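Local coordinates for protein calcium homeostasis modulator 1 (Oryzias latipes, PDB 6LMT) that forms an octameric channel of the calcium homeostasis modulator family, which probably passes ions and larger solutes such as ATP across the plasma membrane, at residues A[48-53]-A[123-129]; A[59-64]-A[109-114]. One frame throughout, in Å; residues are numbered along the deposited sequence.

Contact 1: A[48-53]-A[123-129]; sequences NYTYGI and SFLCAFS. With Y01 (cholesterol hemisuccinate), chain J.
Ala127 of the short helix 122-128 packs as a knob into a hole formed by Asn48, Tyr49, Gly52 and Ile53 at the start of helix 48-70. The two helices run nearly antiparallel, their axes 7.1 Å apart, and the CA atoms of Tyr49 and Ala127 are 4.0 Å from each other. The small residues Gly52, Ser123 and Ala127 form a buried seam in which Gly52 presents only backbone to Ser123, Cys126 and Ala127. Ser123 OG donates a weak hydrogen bond to Gly52 O. Next to this seam, Cys126 SG, disulfide-bonded to Cys41, lies at the edge of the Tyr51 ring, 5.1 Å from its centroid. Asn48 sends ND2 to Ala156 O, while its CB rests against Cys126 O.

On the outer flank Tyr49 and Phe128 remain partly exposed. With its CG anti to the backbone N (chi1 -177°), Tyr49 turns its ring edge to Ala127 O and Phe128, its CE1 3.9 Å from Phe128 CE1. Ile53 CD1 reaches the CB of Ala127 at 3.7 Å, and a cholesterol hemisuccinate packs on this patch, its CAD methyl 3.5 Å from Phe128 CE1, consistent with a membrane-facing surface. The Gly52/Ala127 seam thus sets the Ala127 knob between a disulfide-tied side and an apolar, sterol-binding side.

Contact 2: A[59-64]-A[109-114]; sequences PPIWFF and APAVWV. With Y01 (cholesterol hemisuccinate), chain L; Y01 (cholesterol hemisuccinate), chain I.
Trp113 of helix 108-120 lays its indole against the proline pair of helix 48-70. From CB the side chain leaves with CG anti to the backbone N (chi1 -178°), which carries the ring across to the neighbouring helix. CG comes only loosely near Pro60 CD, whereas CD1 packs on that same CD at 3.5 Å. Farther out, CE2 takes Pro59 CB at 3.5 Å; this CB stands over the face of the five-membered ring, 22° off its normal, in a CH-pi contact. Pro59 CB also lies over NE1, whose hydrogen bond goes to Leu55 O. On the six-membered ring CE3 meets Phe63 CE2 at 3.6 Å, the two aromatic planes inclined at 40°, and at the outer rim CZ2 rests on Pro59 CG.

Pro60 and Pro110 pack side by side, with Pro110 CG 3.4 Å from Pro60 O. Val114 CG2 touches Pro60 CG, and Ala109 CB fills in against Phe63 CB. No hydrogen bond crosses between the two segments. Adhesion is therefore apolar, and because a proline nitrogen cannot donate, helix 48-70 is kinked here; Leu55 O, the acceptor for Trp113 NE1, is the carbonyl one turn before Pro59.

How the contacts relate
Both contacts use the long helix 48-70, contact 1 at its beginning and contact 2 at its proline kink, and their centres lie 18 Å apart with nearest atoms about 6 Å from each other. After helices 74-82 and 92-105, the consecutive helices 108-120 and 122-128 run back antiparallel along helix 48-70: in sequence the order is 48-53, 59-64, 109-114, 123-129, with contact 2 enclosed by contact 1. Contact 2 sits near the centre of the chain, contact 1 towards the disulfide-bearing end. Cholesterol hemisuccinate meets residues of both, consistent with a membrane-embedded helical bundle, and helix 48-70 also reaches a second subunit at both levels.

Contact 1: A[48-53]-A[123-129]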
loop_
_atom_site.group_PDB
_atom_site.type_symbol
_atom_site.label_atom_id
_atom_site.label_comp_id
_atom_site.label_asym_id
_atom_site.label_seq_id
_atom_site.Cartn_x
_atom_site.Cartn_y
_atom_site.Cartn_z
ATOM N N ASN A 48 34.971 0.008 -26.631
ATOM C CA ASN A 48 34.126 -0.995 -25.988
ATOM C C ASN A 48 34.813 -1.645 -24.809
ATOM O O ASN A 48 34.173 -1.916 -23.792
ATOM C CB ASN A 48 33.720 -2.092 -26.955
ATOM C CG ASN A 48 32.550 -1.745 -27.773
ATOM O OD1 ASN A 48 31.818 -0.842 -27.449
ATOM N ND2 ASN A 48 32.255 -2.575 -28.737
ATOM N N TYR A 49 36.104 -1.920 -24.936
ATOM C CA TYR A 49 36.839 -2.571 -23.868
ATOM C C TYR A 49 36.946 -1.674 -22.645
ATOM O O TYR A 49 36.731 -2.126 -21.523
ATOM C CB TYR A 49 38.225 -2.981 -24.357
ATOM C CG TYR A 49 39.004 -3.731 -23.326
ATOM C CD1 TYR A 49 38.775 -5.071 -23.111
ATOM C CD2 TYR A 49 39.941 -3.088 -22.526
ATOM C CE1 TYR A 49 39.464 -5.752 -22.154
ATOM C CE2 TYR A 49 40.622 -3.761 -21.561
ATOM C CZ TYR A 49 40.384 -5.091 -21.385
ATOM O OH TYR A 49 41.077 -5.767 -20.424
ATOM N N THR A 50 37.280 -0.401 -22.837
ATOM C CA THR A 50 37.475 0.462 -21.681
ATOM C C THR A 50 36.157 0.830 -21.033
ATOM O O THR A 50 36.112 1.057 -19.827
ATOM C CB THR A 50 38.241 1.721 -22.063
ATOM O OG1 THR A 50 37.426 2.546 -22.885
ATOM C CG2 THR A 50 39.454 1.350 -22.837
ATOM N N TYR A 51 35.077 0.866 -21.802
ATOM C CA TYR A 51 33.773 1.096 -21.208
ATOM C C TYR A 51 33.318 -0.115 -20.408
ATOM O O TYR A 51 32.862 0.023 -19.270
ATOM C CB TYR A 51 32.757 1.442 -22.287
ATOM C CG TYR A 51 31.402 1.746 -21.718
ATOM C CD1 TYR A 51 31.146 2.961 -21.116
ATOM C CD2 TYR A 51 30.394 0.802 -21.740
ATOM C CE1 TYR A 51 29.933 3.236 -20.584
ATOM C CE2 TYR A 51 29.188 1.066 -21.195
ATOM C CZ TYR A 51 28.959 2.290 -20.628
ATOM O OH TYR A 51 27.735 2.553 -20.092
ATOM N N GLY A 52 33.434 -1.309 -20.991
ATOM C CA GLY A 52 32.951 -2.503 -20.326
ATOM C C GLY A 52 33.786 -2.902 -19.130
ATOM O O GLY A 52 33.253 -3.331 -18.112
ATOM N N ILE A 53 35.100 -2.756 -19.226
ATOM C CA ILE A 53 35.952 -3.094 -18.099
ATOM C C ILE A 53 36.008 -1.945 -17.104
ATOM O O ILE A 53 36.155 -2.173 -15.903
ATOM C CB ILE A 53 37.337 -3.524 -18.619
ATOM C CG1 ILE A 53 37.180 -4.713 -19.554
ATOM C CG2 ILE A 53 38.261 -3.951 -17.539
ATOM C CD1 ILE A 53 36.457 -5.868 -18.951
ATOM N N SER A 123 28.787 -6.048 -19.135
ATOM C CA SER A 123 30.171 -5.599 -19.192
ATOM C C SER A 123 31.046 -6.541 -19.990
ATOM O O SER A 123 31.974 -6.094 -20.662
ATOM C CB SER A 123 30.741 -5.437 -17.798
ATOM O OG SER A 123 30.244 -4.273 -17.207
ATOM N N PHE A 124 30.798 -7.846 -19.913
ATOM C CA PHE A 124 31.549 -8.755 -20.759
ATOM C C PHE A 124 31.075 -8.694 -22.188
ATOM O O PHE A 124 31.868 -8.918 -23.099
ATOM C CB PHE A 124 31.469 -10.209 -20.292
ATOM C CG PHE A 124 32.409 -10.569 -19.192
ATOM C CD1 PHE A 124 33.060 -9.611 -18.458
ATOM C CD2 PHE A 124 32.773 -11.890 -19.013
ATOM C CE1 PHE A 124 33.944 -9.963 -17.484
ATOM C CE2 PHE A 124 33.672 -12.240 -18.046
ATOM C CZ PHE A 124 34.255 -11.276 -17.286
ATOM N N LEU A 125 29.790 -8.426 -22.405
ATOM C CA LEU A 125 29.280 -8.335 -23.763
ATOM C C LEU A 125 29.856 -7.132 -24.477
ATOM O O LEU A 125 30.200 -7.211 -25.655
ATOM C CB LEU A 125 27.762 -8.274 -23.745
ATOM C CG LEU A 125 27.064 -8.241 -25.095
ATOM C CD1 LEU A 125 27.310 -9.500 -25.886
ATOM C CD2 LEU A 125 25.611 -8.024 -24.876
ATOM N N CYS A 126 29.995 -6.017 -23.770
ATOM C CA CYS A 126 30.590 -4.838 -24.368
ATOM C C CYS A 126 32.083 -5.032 -24.580
ATOM O O CYS A 126 32.584 -4.803 -25.676
ATOM C CB CYS A 126 30.288 -3.620 -23.494
ATOM S SG CYS A 126 30.619 -2.015 -24.219
ATOM N N ALA A 127 32.794 -5.535 -23.577
ATOM C CA ALA A 127 34.247 -5.588 -23.644
ATOM C C ALA A 127 34.795 -6.666 -24.571
ATOM O O ALA A 127 35.902 -6.508 -25.086
ATOM C CB ALA A 127 34.819 -5.793 -22.258
ATOM N N PHE A 128 34.063 -7.752 -24.813
ATOM C CA PHE A 128 34.639 -8.937 -25.441
ATOM C C PHE A 128 33.950 -9.318 -26.739
ATOM O O PHE A 128 34.183 -10.409 -27.246
ATOM C CB PHE A 128 34.591 -10.114 -24.471
ATOM C CG PHE A 128 35.458 -9.939 -23.278
ATOM C CD1 PHE A 128 36.682 -9.324 -23.384
ATOM C CD2 PHE A 128 34.985 -10.255 -22.025
ATOM C CE1 PHE A 128 37.450 -9.118 -22.281
ATOM C CE2 PHE A 128 35.748 -10.041 -20.924
ATOM C CZ PHE A 128 36.985 -9.471 -21.056
ATOM N N SER A 129 33.103 -8.463 -27.289
ATOM C CA SER A 129 32.410 -8.831 -28.512
ATOM C C SER A 129 33.280 -8.700 -29.749
ATOM O O SER A 129 32.967 -9.315 -30.767
ATOM C CB SER A 129 31.151 -7.995 -28.685
ATOM O OG SER A 129 31.483 -6.637 -28.862
HETATM C CAA Y01 J . 38.846 -7.416 -9.859
HETATM C CBA Y01 J . 37.399 -7.537 -10.299
HETATM C CAB Y01 J . 36.773 -6.161 -10.444
HETATM C CAN Y01 J . 37.277 -8.348 -11.588
HETATM C CAJ Y01 J . 37.967 -7.770 -12.795
HETATM C CAO Y01 J . 38.274 -8.816 -13.836
HETATM C CBB Y01 J . 38.920 -8.319 -15.140
HETATM C CAC Y01 J . 39.993 -7.282 -14.821
HETATM C CBE Y01 J . 39.458 -9.524 -15.942
HETATM C CAP Y01 J . 38.468 -10.724 -15.923
HETATM C CAQ Y01 J . 38.383 -11.260 -17.358
HETATM C CBG Y01 J . 39.716 -10.821 -17.945
HETATM C CBI Y01 J . 39.870 -9.372 -17.443
HETATM C CAE Y01 J . 38.901 -8.413 -18.144
HETATM C CAU Y01 J . 41.322 -8.994 -17.758
HETATM C CAS Y01 J . 41.641 -9.111 -19.256
HETATM C CBF Y01 J . 41.327 -10.490 -19.868
HETATM C CBD Y01 J . 39.927 -10.974 -19.443
HETATM C CAK Y01 J . 39.719 -12.412 -19.892
HETATM C CAI Y01 J . 40.009 -12.543 -21.350
HETATM C CAZ Y01 J . 40.714 -11.662 -22.044
HETATM C CAV Y01 J . 40.869 -11.808 -23.541
HETATM C CBH Y01 J . 41.489 -10.505 -21.421
HETATM C CAD Y01 J . 40.983 -9.190 -22.044
HETATM C CAT Y01 J . 42.966 -10.719 -21.824
HETATM C CAR Y01 J . 43.157 -10.893 -23.337
HETATM C CBC Y01 J . 42.321 -12.017 -23.902
HETATM O OAW Y01 J . 42.416 -12.035 -25.357
HETATM C CAY Y01 J . 41.949 -13.095 -26.015
HETATM O OAG Y01 J . 41.742 -14.162 -25.511
HETATM C CAM Y01 J . 41.700 -12.796 -27.465
HETATM C CAL Y01 J . 41.000 -13.918 -28.207
HETATM C CAX Y01 J . 40.744 -13.662 -29.681
HETATM O OAH Y01 J . 41.146 -12.589 -30.176
HETATM O OAF Y01 J . 40.140 -14.538 -30.331
#

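Contact 2: A[59-64]-A[109-114]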
loop_
_atom_site.group_PDB
_atom_site.type_symbol
_atom_site.label_atom_id
_atom_site.label_comp_id
_atom_site.label_asym_id
_atom_site.label_seq_id
_atom_site.Cartn_x
_atom_site.Cartn_y
_atom_site.Cartn_z
ATOM N N PRO A 59 33.439 1.816 -10.618
ATOM C CA PRO A 59 32.459 1.928 -9.534
ATOM C C PRO A 59 32.803 1.135 -8.280
ATOM O O PRO A 59 32.462 1.612 -7.196
ATOM C CB PRO A 59 31.159 1.441 -10.181
ATOM C CG PRO A 59 31.342 1.679 -11.560
ATOM C CD PRO A 59 32.732 1.393 -11.846
ATOM N N PRO A 60 33.476 -0.038 -8.328
ATOM C CA PRO A 60 33.964 -0.598 -7.057
ATOM C C PRO A 60 34.993 0.241 -6.319
ATOM O O PRO A 60 34.982 0.236 -5.089
ATOM C CB PRO A 60 34.547 -1.942 -7.487
ATOM C CG PRO A 60 33.783 -2.306 -8.563
ATOM C CD PRO A 60 33.516 -1.114 -9.335
ATOM N N ILE A 61 35.882 0.942 -7.019
ATOM C CA ILE A 61 36.822 1.848 -6.362
ATOM C C ILE A 61 36.076 2.984 -5.682
ATOM O O ILE A 61 36.405 3.380 -4.561
ATOM C CB ILE A 61 37.849 2.372 -7.381
ATOM C CG1 ILE A 61 38.697 1.233 -7.912
ATOM C CG2 ILE A 61 38.739 3.418 -6.784
ATOM C CD1 ILE A 61 39.509 1.607 -9.097
ATOM N N TRP A 62 35.026 3.480 -6.322
ATOM C CA TRP A 62 34.257 4.571 -5.753
ATOM C C TRP A 62 33.424 4.122 -4.554
ATOM O O TRP A 62 33.324 4.851 -3.570
ATOM C CB TRP A 62 33.380 5.199 -6.831
ATOM C CG TRP A 62 32.530 6.238 -6.272
ATOM C CD1 TRP A 62 32.899 7.453 -5.822
ATOM C CD2 TRP A 62 31.160 6.103 -5.987
ATOM N NE1 TRP A 62 31.824 8.109 -5.305
ATOM C CE2 TRP A 62 30.739 7.289 -5.391
ATOM C CE3 TRP A 62 30.238 5.086 -6.190
ATOM C CZ2 TRP A 62 29.445 7.490 -5.013
ATOM C CZ3 TRP A 62 28.974 5.280 -5.809
ATOM C CH2 TRP A 62 28.580 6.459 -5.222
ATOM N N PHE A 63 32.822 2.933 -4.611
ATOM C CA PHE A 63 32.106 2.400 -3.454
ATOM C C PHE A 63 33.040 2.076 -2.298
ATOM O O PHE A 63 32.622 2.112 -1.140
ATOM C CB PHE A 63 31.307 1.144 -3.820
ATOM C CG PHE A 63 30.014 1.419 -4.509
ATOM C CD1 PHE A 63 28.972 1.989 -3.822
ATOM C CD2 PHE A 63 29.806 1.035 -5.809
ATOM C CE1 PHE A 63 27.783 2.230 -4.445
ATOM C CE2 PHE A 63 28.634 1.284 -6.437
ATOM C CZ PHE A 63 27.621 1.870 -5.758
ATOM N N PHE A 64 34.296 1.762 -2.588
ATOM C CA PHE A 64 35.271 1.514 -1.539
ATOM C C PHE A 64 35.657 2.799 -0.821
ATOM O O PHE A 64 35.724 2.835 0.413
ATOM C CB PHE A 64 36.487 0.834 -2.151
ATOM C CG PHE A 64 37.550 0.495 -1.179
ATOM C CD1 PHE A 64 37.350 -0.487 -0.235
ATOM C CD2 PHE A 64 38.774 1.120 -1.235
ATOM C CE1 PHE A 64 38.335 -0.814 0.655
ATOM C CE2 PHE A 64 39.765 0.787 -0.348
ATOM C CZ PHE A 64 39.541 -0.182 0.595
ATOM N N ALA A 109 30.070 -3.409 -0.567
ATOM C CA ALA A 109 29.495 -2.735 -1.722
ATOM C C ALA A 109 30.325 -2.839 -3.009
ATOM O O ALA A 109 29.717 -2.916 -4.079
ATOM C CB ALA A 109 29.213 -1.270 -1.379
ATOM N N PRO A 110 31.673 -2.828 -2.991
ATOM C CA PRO A 110 32.393 -3.223 -4.207
ATOM C C PRO A 110 32.141 -4.644 -4.652
ATOM O O PRO A 110 32.059 -4.898 -5.855
ATOM C CB PRO A 110 33.855 -3.029 -3.808
ATOM C CG PRO A 110 33.828 -2.032 -2.848
ATOM C CD PRO A 110 32.620 -2.184 -2.064
ATOM N N ALA A 111 32.024 -5.582 -3.718
ATOM C CA ALA A 111 31.788 -6.969 -4.080
ATOM C C ALA A 111 30.378 -7.183 -4.604
ATOM O O ALA A 111 30.173 -8.014 -5.487
ATOM C CB ALA A 111 32.061 -7.867 -2.885
ATOM N N VAL A 112 29.408 -6.434 -4.086
ATOM C CA VAL A 112 28.048 -6.497 -4.600
ATOM C C VAL A 112 27.983 -5.953 -6.019
ATOM O O VAL A 112 27.296 -6.523 -6.869
ATOM C CB VAL A 112 27.083 -5.769 -3.645
ATOM C CG1 VAL A 112 25.713 -5.641 -4.229
ATOM C CG2 VAL A 112 26.958 -6.532 -2.383
ATOM N N TRP A 113 28.727 -4.881 -6.312
ATOM C CA TRP A 113 28.750 -4.326 -7.660
ATOM C C TRP A 113 29.342 -5.301 -8.664
ATOM O O TRP A 113 28.781 -5.480 -9.743
ATOM C CB TRP A 113 29.540 -3.021 -7.716
ATOM C CG TRP A 113 29.543 -2.408 -9.098
ATOM C CD1 TRP A 113 30.455 -2.604 -10.079
ATOM C CD2 TRP A 113 28.599 -1.483 -9.620
ATOM N NE1 TRP A 113 30.124 -1.900 -11.185
ATOM C CE2 TRP A 113 28.986 -1.193 -10.929
ATOM C CE3 TRP A 113 27.457 -0.877 -9.109
ATOM C CZ2 TRP A 113 28.286 -0.316 -11.726
ATOM C CZ3 TRP A 113 26.772 -0.014 -9.896
ATOM C CH2 TRP A 113 27.178 0.259 -11.192
ATOM N N VAL A 114 30.485 -5.908 -8.342
ATOM C CA VAL A 114 31.150 -6.827 -9.258
ATOM C C VAL A 114 30.284 -8.044 -9.523
ATOM O O VAL A 114 30.205 -8.522 -10.654
ATOM C CB VAL A 114 32.533 -7.210 -8.693
ATOM C CG1 VAL A 114 33.202 -8.278 -9.511
ATOM C CG2 VAL A 114 33.409 -6.017 -8.650
HETATM C CAA Y01 L . 21.466 -9.720 -11.784
HETATM C CBA Y01 L . 20.994 -10.603 -10.639
HETATM C CAB Y01 L . 21.117 -12.070 -11.012
HETATM C CAN Y01 L . 21.759 -10.296 -9.357
HETATM C CAJ Y01 L . 21.572 -11.270 -8.218
HETATM C CAO Y01 L . 22.435 -10.932 -7.019
HETATM C CBB Y01 L . 23.461 -11.992 -6.574
HETATM C CAC Y01 L . 23.961 -12.773 -7.784
HETATM C CBE Y01 L . 24.648 -11.367 -5.817
HETATM C CAP Y01 L . 24.928 -9.899 -6.224
HETATM C CAQ Y01 L . 25.722 -9.273 -5.065
HETATM C CBG Y01 L . 26.097 -10.494 -4.236
HETATM C CBI Y01 L . 24.783 -11.304 -4.267
HETATM C CAE Y01 L . 23.596 -10.572 -3.645
HETATM C CAU Y01 L . 25.020 -12.593 -3.499
HETATM C CAS Y01 L . 25.456 -12.265 -2.067
HETATM C CBF Y01 L . 26.832 -11.588 -2.065
HETATM C CBD Y01 L . 26.835 -10.306 -2.911
HETATM C CAK Y01 L . 28.294 -9.925 -3.151
HETATM C CAI Y01 L . 29.146 -10.059 -1.926
HETATM C CAZ Y01 L . 28.722 -10.554 -0.772
HETATM C CAV Y01 L . 29.540 -10.401 0.497
HETATM C CBH Y01 L . 27.404 -11.310 -0.646
HETATM C CAD Y01 L . 26.429 -10.463 0.193
HETATM C CAT Y01 L . 27.710 -12.638 0.076
HETATM C CAR Y01 L . 28.414 -12.420 1.415
HETATM C CBC Y01 L . 29.726 -11.704 1.252
HETATM O OAW Y01 L . 30.319 -11.458 2.571
HETATM C CAY Y01 L . 29.588 -10.990 3.601
HETATM O OAG Y01 L . 28.878 -10.026 3.568
HETATM C CAM Y01 L . 29.751 -11.849 4.817
HETATM C CAL Y01 L . 30.371 -11.267 6.070
HETATM C CAX Y01 L . 29.387 -10.786 7.121
HETATM O OAH Y01 L . 28.845 -9.675 6.967
HETATM O OAF Y01 L . 29.158 -11.535 8.089
HETATM C CAA Y01 I . 20.759 8.397 -13.882
HETATM C CBA Y01 I . 21.161 7.416 -12.791
HETATM C CAB Y01 I . 22.231 6.466 -13.298
HETATM C CAN Y01 I . 21.623 8.147 -11.536
HETATM C CAJ Y01 I . 22.289 7.301 -10.478
HETATM C CAO Y01 I . 22.790 8.125 -9.309
HETATM C CBB Y01 I . 24.305 8.083 -9.022
HETATM C CAC Y01 I . 25.076 7.903 -10.324
HETATM C CBE Y01 I . 24.788 9.348 -8.287
HETATM C CAP Y01 I . 23.919 10.595 -8.580
HETATM C CAQ Y01 I . 24.168 11.578 -7.422
HETATM C CBG Y01 I . 25.373 10.957 -6.728
HETATM C CBI Y01 I . 25.002 9.458 -6.749
HETATM C CAE Y01 I . 23.717 9.132 -5.993
HETATM C CAU Y01 I . 26.151 8.692 -6.112
HETATM C CAS Y01 I . 26.380 9.206 -4.687
HETATM C CBF Y01 I . 26.884 10.653 -4.709
HETATM C CBD Y01 I . 25.904 11.584 -5.439
HETATM C CAK Y01 I . 26.647 12.886 -5.734
HETATM C CAI Y01 I . 27.473 13.365 -4.580
HETATM C CAZ Y01 I . 27.640 12.692 -3.449
HETATM C CAV Y01 I . 28.245 13.352 -2.224
HETATM C CBH Y01 I . 27.245 11.226 -3.310
HETATM C CAD Y01 I . 26.050 11.128 -2.342
HETATM C CAT Y01 I . 28.464 10.483 -2.727
HETATM C CAR Y01 I . 28.952 11.108 -1.419
HETATM C CBC Y01 I . 29.365 12.542 -1.599
HETATM O OAW Y01 I . 29.752 13.108 -0.302
HETATM C CAY Y01 I . 29.015 12.908 0.807
HETATM O OAG Y01 I . 27.837 13.095 0.902
HETATM C CAM Y01 I . 29.858 12.388 1.931
HETATM C CAL Y01 I . 30.023 13.214 3.190
HETATM C CAX Y01 I . 29.100 12.844 4.337
HETATM O OAH Y01 I . 27.925 13.256 4.315
HETATM O OAF Y01 I . 29.562 12.132 5.248
#